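Local coordinates for protein isomerase/lactonizing enzyme (Agrobacterium tumefaciens, PDB 1RVK) that probably acts as a magnesium-dependent isomerase or lactonizing enzyme of the enolase superfamily, although its substrate has not been established, at residues 6-14 / 373-381; 32-40 / 49-57. All coordinates share one frame; numbering follows the deposited sequence.

How the contacts relate
Both contacts involve the three-stranded antiparallel sheet of the N-terminal capping domain. Its order is 3-15, 30-42, 47-52. Contact 2 (32-40 with 49-57) is the hairpin of the middle and third strands. Contact 1 (6-14 with 373-381) brings the C-terminal end of the chain onto the first strand. Their centres lie about 9 Å apart, and backbone bonds such as Phe11 O to Gln35 N, 2.8 Å, join them. Along the chain, contact 2 is nested inside the loop that contact 1 closes. The chain thus leaves the sheet, forms the helices that follow it and the barrel domain with its magnesium site, and returns to the sheet.

Contact 1. Residues 6-14 / 373-381; sequences VEVRVFRTT and FTFIDNNRV
In this enolase-superfamily fold, the C-terminal tail packs against the first strand of the N-terminal domain sheet, and Phe11 meets Arg380 in a single backbone bridge. Helix 373-378 runs nearly at right angles to the strand, at 95°. Two backbone bonds hold the tail that follows it. Val381 N donates to Val10 O at 2.9 Å, and Arg12 N donates to Asn379 O at 2.9 Å. Val10 O takes a second bond from Arg380 NE at 3.2 Å. The two donors reach this oxygen from opposite faces of its carbonyl plane. The Arg380 chain bends at chi2 and chi3, which folds its guanidinium back over the strand. One face of that group then lies on Arg9 CB. The two guanidinium planes are 52° apart, and Arg9 grips Glu7 OE1 end-on with NH1 and NH2 in a salt bridge. Arg41 also pairs with this carboxylate oxygen.

Ile376 CG1 sits over the centre of the Phe11 ring, 3.9 Å from its centroid and almost on the ring normal. This is a CH-pi contact. Tyr345 meets the same ring edge-to-face. Asn379 ND2 lies over the face of the Phe375 ring and donates to Phe375 O at 2.8 Å, which ties the amide back to the helix backbone. Val381 CG2 packs on Val10 CG1 and on one face of the Arg12 guanidinium. A water accepts from both Val10 N and Arg380 NH1, at 2.9 Å each.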
loop_
_atom_site.group_PDB
_atom_site.type_symbol
_atom_site.label_atom_id
_atom_site.label_comp_id
_atom_site.label_asym_id
_atom_site.label_seq_id
_atom_site.Cartn_x
_atom_site.Cartn_y
_atom_site.Cartn_z
ATOM N N VAL A 6 22.690 3.043 12.164
ATOM C CA VAL A 6 21.349 2.573 11.823
ATOM C C VAL A 6 20.618 2.664 13.158
ATOM O O VAL A 6 20.954 1.954 14.106
ATOM C CB VAL A 6 21.338 1.111 11.337
ATOM C CG1 VAL A 6 19.903 0.678 11.046
ATOM C CG2 VAL A 6 22.184 0.975 10.083
ATOM N N GLU A 7 19.633 3.550 13.242
ATOM C CA GLU A 7 18.911 3.742 14.493
ATOM C C GLU A 7 17.398 3.654 14.354
ATOM O O GLU A 7 16.834 3.996 13.318
ATOM C CB GLU A 7 19.279 5.103 15.084
ATOM C CG GLU A 7 20.765 5.422 14.989
ATOM C CD GLU A 7 21.089 6.851 15.386
ATOM O OE1 GLU A 7 20.312 7.763 15.024
ATOM O OE2 GLU A 7 22.129 7.063 16.047
ATOM N N VAL A 8 16.753 3.196 15.420
ATOM C CA VAL A 8 15.304 3.076 15.449
ATOM C C VAL A 8 14.772 3.893 16.616
ATOM O O VAL A 8 15.249 3.765 17.743
ATOM C CB VAL A 8 14.856 1.609 15.629
ATOM C CG1 VAL A 8 13.336 1.542 15.780
ATOM C CG2 VAL A 8 15.304 0.782 14.430
ATOM N N ARG A 9 13.791 4.741 16.332
ATOM C CA ARG A 9 13.172 5.571 17.353
ATOM C C ARG A 9 11.688 5.253 17.376
ATOM O O ARG A 9 10.986 5.442 16.380
ATOM C CB ARG A 9 13.383 7.057 17.040
ATOM C CG ARG A 9 14.835 7.507 17.124
ATOM C CD ARG A 9 14.987 8.968 16.734
ATOM N NE ARG A 9 16.328 9.471 17.026
ATOM C CZ ARG A 9 17.439 9.048 16.429
ATOM N NH1 ARG A 9 17.382 8.110 15.493
ATOM N NH2 ARG A 9 18.614 9.562 16.775
ATOM N N VAL A 10 11.218 4.746 18.510
ATOM C CA VAL A 10 9.813 4.409 18.662
ATOM C C VAL A 10 9.128 5.544 19.409
ATOM O O VAL A 10 9.635 6.032 20.422
ATOM C CB VAL A 10 9.635 3.091 19.448
ATOM C CG1 VAL A 10 8.161 2.710 19.510
ATOM C CG2 VAL A 10 10.437 1.982 18.781
ATOM N N PHE A 11 7.979 5.970 18.897
ATOM C CA PHE A 11 7.231 7.054 19.515
ATOM C C PHE A 11 5.742 6.750 19.450
ATOM O O PHE A 11 5.326 5.801 18.781
ATOM C CB PHE A 11 7.515 8.372 18.795
ATOM C CG PHE A 11 7.123 8.367 17.344
ATOM C CD1 PHE A 11 7.938 7.768 16.390
ATOM C CD2 PHE A 11 5.923 8.948 16.936
ATOM C CE1 PHE A 11 7.567 7.747 15.044
ATOM C CE2 PHE A 11 5.541 8.933 15.595
ATOM C CZ PHE A 11 6.365 8.330 14.646
ATOM N N ARG A 12 4.944 7.561 20.139
ATOM C CA ARG A 12 3.497 7.370 20.160
ATOM C C ARG A 12 2.781 8.373 19.257
ATOM O O ARG A 12 3.008 9.577 19.351
ATOM C CB ARG A 12 2.958 7.535 21.586
ATOM C CG ARG A 12 3.795 6.874 22.671
ATOM C CD ARG A 12 3.454 7.457 24.044
ATOM N NE ARG A 12 4.484 7.169 25.042
ATOM C CZ ARG A 12 4.742 5.957 25.526
ATOM N NH1 ARG A 12 4.043 4.910 25.107
ATOM N NH2 ARG A 12 5.704 5.788 26.425
ATOM N N THR A 13 1.920 7.865 18.381
ATOM C CA THR A 13 1.137 8.714 17.496
ATOM C C THR A 13 -0.320 8.596 17.953
ATOM O O THR A 13 -0.765 7.521 18.357
ATOM C CB THR A 13 1.258 8.268 16.015
ATOM O OG1 THR A 13 0.474 9.137 15.190
ATOM C CG2 THR A 13 0.766 6.839 15.835
ATOM N N THR A 14 -1.050 9.703 17.910
ATOM C CA THR A 14 -2.450 9.711 18.321
ATOM C C THR A 14 -3.312 9.515 17.085
ATOM O O THR A 14 -3.237 10.295 16.140
ATOM C CB THR A 14 -2.816 11.037 18.995
ATOM O OG1 THR A 14 -1.999 11.211 20.159
ATOM C CG2 THR A 14 -4.282 11.046 19.396
ATOM N N PHE A 373 10.312 16.120 13.680
ATOM C CA PHE A 373 11.244 15.486 14.608
ATOM C C PHE A 373 11.016 15.896 16.059
ATOM O O PHE A 373 11.250 15.108 16.978
ATOM C CB PHE A 373 12.687 15.788 14.202
ATOM C CG PHE A 373 13.067 15.223 12.864
ATOM C CD1 PHE A 373 12.936 15.986 11.707
ATOM C CD2 PHE A 373 13.527 13.915 12.755
ATOM C CE1 PHE A 373 13.256 15.454 10.461
ATOM C CE2 PHE A 373 13.849 13.372 11.512
ATOM C CZ PHE A 373 13.712 14.144 10.362
ATOM N N THR A 374 10.557 17.126 16.262
ATOM C CA THR A 374 10.295 17.618 17.610
ATOM C C THR A 374 9.158 16.833 18.254
ATOM O O THR A 374 9.236 16.467 19.425
ATOM C CB THR A 374 9.933 19.115 17.595
ATOM O OG1 THR A 374 11.038 19.863 17.075
ATOM C CG2 THR A 374 9.612 19.599 18.998
ATOM N N PHE A 375 8.103 16.570 17.487
ATOM C CA PHE A 375 6.970 15.813 18.005
ATOM C C PHE A 375 7.412 14.403 18.383
ATOM O O PHE A 375 7.048 13.883 19.441
ATOM C CB PHE A 375 5.846 15.743 16.963
ATOM C CG PHE A 375 4.708 14.840 17.358
ATOM C CD1 PHE A 375 4.778 13.469 17.134
ATOM C CD2 PHE A 375 3.581 15.356 17.990
ATOM C CE1 PHE A 375 3.743 12.623 17.537
ATOM C CE2 PHE A 375 2.541 14.519 18.398
ATOM C CZ PHE A 375 2.622 13.150 18.171
ATOM N N ILE A 376 8.202 13.784 17.515
ATOM C CA ILE A 376 8.680 12.437 17.771
ATOM C C ILE A 376 9.527 12.404 19.041
ATOM O O ILE A 376 9.401 11.496 19.861
ATOM C CB ILE A 376 9.490 11.913 16.570
ATOM C CG1 ILE A 376 8.553 11.746 15.369
ATOM C CG2 ILE A 376 10.161 10.596 16.922
ATOM C CD1 ILE A 376 9.250 11.398 14.064
ATOM N N ASP A 377 10.377 13.407 19.213
ATOM C CA ASP A 377 11.221 13.462 20.397
ATOM C C ASP A 377 10.391 13.652 21.667
ATOM O O ASP A 377 10.717 13.105 22.718
ATOM C CB ASP A 377 12.236 14.597 20.265
ATOM C CG ASP A 377 13.215 14.633 21.418
ATOM O OD1 ASP A 377 13.895 13.611 21.647
ATOM O OD2 ASP A 377 13.304 15.681 22.094
ATOM N N ASN A 378 9.312 14.419 21.565
ATOM C CA ASN A 378 8.444 14.684 22.714
ATOM C C ASN A 378 7.495 13.538 23.045
ATOM O O ASN A 378 6.842 13.551 24.089
ATOM C CB ASN A 378 7.624 15.952 22.466
ATOM C CG ASN A 378 8.455 17.214 22.569
ATOM O OD1 ASN A 378 8.047 18.282 22.107
ATOM N ND2 ASN A 378 9.624 17.102 23.190
ATOM N N ASN A 379 7.421 12.546 22.165
ATOM C CA ASN A 379 6.522 11.419 22.374
ATOM C C ASN A 379 7.216 10.063 22.278
ATOM O O ASN A 379 6.594 9.059 21.929
ATOM C CB ASN A 379 5.380 11.503 21.360
ATOM C CG ASN A 379 4.455 12.681 21.625
ATOM O OD1 ASN A 379 3.542 12.593 22.444
ATOM N ND2 ASN A 379 4.699 13.795 20.942
ATOM N N ARG A 380 8.504 10.036 22.604
ATOM C CA ARG A 380 9.279 8.804 22.546
ATOM C C ARG A 380 8.805 7.765 23.554
ATOM O O ARG A 380 8.281 8.102 24.619
ATOM C CB ARG A 380 10.765 9.099 22.789
ATOM C CG ARG A 380 11.452 9.886 21.674
ATOM C CD ARG A 380 11.513 9.087 20.374
ATOM N NE ARG A 380 12.245 7.834 20.537
ATOM C CZ ARG A 380 13.565 7.749 20.669
ATOM N NH1 ARG A 380 14.143 6.564 20.820
ATOM N NH2 ARG A 380 14.312 8.845 20.631
ATOM N N VAL A 381 8.988 6.497 23.205
ATOM C CA VAL A 381 8.608 5.395 24.079
ATOM C C VAL A 381 9.839 4.975 24.878
ATOM O O VAL A 381 9.786 5.032 26.127
ATOM C CB VAL A 381 8.096 4.180 23.268
ATOM C CG1 VAL A 381 7.793 3.017 24.199
ATOM C CG2 VAL A 381 6.845 4.564 22.494
HETATM O O HOH W 1 12.698 4.093 20.972
#

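Contact 2. Residues 32-40 / 49-57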
loop_
_atom_site.group_PDB
_atom_site.type_symbol
_atom_site.label_atom_id
_atom_site.label_comp_id
_atom_site.label_asym_id
_atom_site.label_seq_id
_atom_site.Cartn_x
_atom_site.Cartn_y
_atom_site.Cartn_z
ATOM N N GLN A 32 -3.349 6.137 21.583
ATOM C CA GLN A 32 -1.960 6.274 21.177
ATOM C C GLN A 32 -1.407 4.941 20.711
ATOM O O GLN A 32 -1.524 3.925 21.395
ATOM C CB GLN A 32 -1.126 6.848 22.323
ATOM C CG GLN A 32 -1.460 8.307 22.613
ATOM C CD GLN A 32 -0.450 8.982 23.517
ATOM O OE1 GLN A 32 -0.552 10.177 23.793
ATOM N NE2 GLN A 32 0.531 8.220 23.985
ATOM N N VAL A 33 -0.817 4.958 19.522
ATOM C CA VAL A 33 -0.246 3.764 18.914
ATOM C C VAL A 33 1.257 3.937 18.730
ATOM O O VAL A 33 1.718 4.999 18.323
ATOM C CB VAL A 33 -0.892 3.500 17.538
ATOM C CG1 VAL A 33 -0.240 2.299 16.867
ATOM C CG2 VAL A 33 -2.390 3.269 17.709
ATOM N N GLU A 34 2.018 2.895 19.037
ATOM C CA GLU A 34 3.463 2.961 18.879
ATOM C C GLU A 34 3.858 2.863 17.409
ATOM O O GLU A 34 3.426 1.956 16.695
ATOM C CB GLU A 34 4.138 1.840 19.667
ATOM C CG GLU A 34 4.197 2.081 21.166
ATOM C CD GLU A 34 4.950 0.985 21.895
ATOM O OE1 GLU A 34 5.859 0.382 21.286
ATOM O OE2 GLU A 34 4.646 0.734 23.080
ATOM N N GLN A 35 4.678 3.808 16.967
ATOM C CA GLN A 35 5.158 3.846 15.592
ATOM C C GLN A 35 6.680 3.897 15.645
ATOM O O GLN A 35 7.248 4.463 16.572
ATOM C CB GLN A 35 4.622 5.092 14.878
ATOM C CG GLN A 35 5.126 5.263 13.451
ATOM C CD GLN A 35 4.612 4.188 12.508
ATOM O OE1 GLN A 35 5.050 4.092 11.363
ATOM N NE2 GLN A 35 3.668 3.382 12.983
ATOM N N ALA A 36 7.345 3.308 14.660
ATOM C CA ALA A 36 8.801 3.326 14.658
ATOM C C ALA A 36 9.362 4.053 13.443
ATOM O O ALA A 36 8.794 4.002 12.352
ATOM C CB ALA A 36 9.341 1.900 14.705
HETATM N N MSE A 37 10.474 4.750 13.647
HETATM C CA MSE A 37 11.133 5.452 12.559
HETATM C C MSE A 37 12.553 4.919 12.471
HETATM O O MSE A 37 13.283 4.909 13.467
HETATM C CB MSE A 37 11.165 6.968 12.793
HETATM C CG MSE A 37 11.908 7.732 11.685
HETATM SE SE MSE A 37 11.935 9.681 11.858
HETATM C CE MSE A 37 13.110 9.814 13.395
ATOM N N LEU A 38 12.921 4.448 11.284
ATOM C CA LEU A 38 14.256 3.925 11.042
ATOM C C LEU A 38 15.083 5.038 10.404
ATOM O O LEU A 38 14.633 5.683 9.454
ATOM C CB LEU A 38 14.186 2.724 10.094
ATOM C CG LEU A 38 15.468 1.963 9.713
ATOM C CD1 LEU A 38 16.376 2.831 8.874
ATOM C CD2 LEU A 38 16.178 1.490 10.966
ATOM N N THR A 39 16.280 5.270 10.936
ATOM C CA THR A 39 17.171 6.295 10.394
ATOM C C THR A 39 18.525 5.691 10.025
ATOM O O THR A 39 19.117 4.945 10.805
ATOM C CB THR A 39 17.423 7.443 11.410
ATOM O OG1 THR A 39 16.214 8.188 11.619
ATOM C CG2 THR A 39 18.503 8.383 10.892
ATOM N N VAL A 40 18.998 6.006 8.824
ATOM C CA VAL A 40 20.298 5.541 8.355
ATOM C C VAL A 40 21.164 6.793 8.205
ATOM O O VAL A 40 20.762 7.752 7.544
ATOM C CB VAL A 40 20.187 4.828 6.989
ATOM C CG1 VAL A 40 21.569 4.373 6.522
ATOM C CG2 VAL A 40 19.247 3.634 7.103
ATOM N N HIS A 49 15.304 8.532 6.348
ATOM C CA HIS A 49 14.327 7.988 7.290
ATOM C C HIS A 49 13.166 7.254 6.629
ATOM O O HIS A 49 12.838 7.503 5.470
ATOM C CB HIS A 49 13.728 9.122 8.126
ATOM C CG HIS A 49 14.716 10.163 8.541
ATOM N ND1 HIS A 49 15.556 10.005 9.621
ATOM C CD2 HIS A 49 15.014 11.371 8.005
ATOM C CE1 HIS A 49 16.330 11.071 9.734
ATOM N NE2 HIS A 49 16.021 11.914 8.766
ATOM N N SER A 50 12.534 6.368 7.392
ATOM C CA SER A 50 11.373 5.629 6.912
ATOM C C SER A 50 10.593 5.094 8.112
ATOM O O SER A 50 11.179 4.726 9.128
ATOM C CB SER A 50 11.802 4.486 5.989
ATOM O OG SER A 50 10.719 4.096 5.162
ATOM N N PHE A 51 9.269 5.053 7.985
ATOM C CA PHE A 51 8.395 4.608 9.067
ATOM C C PHE A 51 7.828 3.205 8.898
ATOM O O PHE A 51 7.601 2.747 7.780
ATOM C CB PHE A 51 7.233 5.594 9.205
ATOM C CG PHE A 51 7.664 6.984 9.564
ATOM C CD1 PHE A 51 7.894 7.331 10.890
ATOM C CD2 PHE A 51 7.886 7.936 8.571
ATOM C CE1 PHE A 51 8.340 8.609 11.226
ATOM C CE2 PHE A 51 8.331 9.217 8.898
ATOM C CZ PHE A 51 8.559 9.552 10.228
ATOM N N THR A 52 7.596 2.532 10.023
ATOM C CA THR A 52 7.018 1.190 10.017
ATOM C C THR A 52 6.606 0.800 11.432
ATOM O O THR A 52 6.826 1.554 12.379
ATOM C CB THR A 52 8.012 0.133 9.479
ATOM O OG1 THR A 52 7.306 -1.081 9.196
ATOM C CG2 THR A 52 9.108 -0.149 10.497
ATOM N N ALA A 53 5.994 -0.371 11.570
ATOM C CA ALA A 53 5.560 -0.855 12.876
ATOM C C ALA A 53 6.779 -1.302 13.678
ATOM O O ALA A 53 7.704 -1.902 13.131
ATOM C CB ALA A 53 4.586 -2.016 12.707
ATOM N N PRO A 54 6.782 -1.033 14.992
ATOM C CA PRO A 54 7.875 -1.388 15.904
ATOM C C PRO A 54 8.462 -2.794 15.760
ATOM O O PRO A 54 9.680 -2.952 15.701
ATOM C CB PRO A 54 7.256 -1.162 17.282
ATOM C CG PRO A 54 6.333 -0.004 17.036
ATOM C CD PRO A 54 5.673 -0.398 15.729
ATOM N N GLU A 55 7.605 -3.813 15.704
ATOM C CA GLU A 55 8.071 -5.197 15.603
ATOM C C GLU A 55 8.922 -5.493 14.370
ATOM O O GLU A 55 9.777 -6.376 14.392
ATOM C CB GLU A 55 6.878 -6.162 15.631
ATOM C CG GLU A 55 6.180 -6.254 16.981
ATOM C CD GLU A 55 7.074 -6.829 18.066
ATOM O OE1 GLU A 55 7.099 -6.260 19.179
ATOM O OE2 GLU A 55 7.745 -7.852 17.811
ATOM N N ILE A 56 8.685 -4.748 13.300
ATOM C CA ILE A 56 9.408 -4.945 12.049
ATOM C C ILE A 56 10.867 -4.495 12.114
ATOM O O ILE A 56 11.716 -5.008 11.382
ATOM C CB ILE A 56 8.656 -4.229 10.906
ATOM C CG1 ILE A 56 7.301 -4.914 10.705
ATOM C CG2 ILE A 56 9.471 -4.253 9.617
ATOM C CD1 ILE A 56 6.306 -4.115 9.876
ATOM N N VAL A 57 11.159 -3.547 12.999
ATOM C CA VAL A 57 12.518 -3.039 13.162
ATOM C C VAL A 57 12.963 -3.149 14.618
ATOM O O VAL A 57 13.707 -2.301 15.119
ATOM C CB VAL A 57 12.627 -1.564 12.721
ATOM C CG1 VAL A 57 12.437 -1.454 11.214
ATOM C CG2 VAL A 57 11.587 -0.726 13.451
#
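A selenium atom lies near two rings: selenomethionine Met37 SE is 4.5 Å from the centroid of the Phe51 ring and 4.8 Å from that of the His49 ring. Both approaches are oblique, and the closer one, to Phe51, is a Met-aromatic contact. Met37 CG is anti to the backbone N (chi1 178°), and the bend comes only at chi3. The chain therefore runs beside Phe51, with CB 3.6 Å from Phe51 CE1. Phe373 and Ile376 of the C-terminal helix pack on Met37 too, and the Phe373 ring meets the His49 imidazole edge-to-face.

These residues sit on an antiparallel beta hairpin of the N-terminal domain. Met37 with Phe51 and Thr39 with His49 are non-hydrogen-bonded pairs. Ala36 with Thr52 and Leu38 with Ser50 are hydrogen-bonded pairs, each closed by two backbone bonds. The straightest is Leu38 N to Ser50 O, 2.8 Å and 171°.

On the face that carries Ala36 and Leu38, the chain turns back after Thr52 through a short 3-10 segment. Val57 CG2 meets Ala36 CB at 3.7 Å. Pro54 CD lies 3.4 Å from Glu34 O, which places the proline ring against the strand backbone. Helix 98-116 packs on this face through Ala107 to Leu38, Cys106 to Ser50 and Val103 to Thr52.

Thr39 OG1 and His49 ND1 are hydrogen-bonded at 2.8 Å, with the hydroxyl in the plane of the imidazole. Either atom could donate. This bond satisfies a polar pair in a buried place and probably limits rotation of the imidazole.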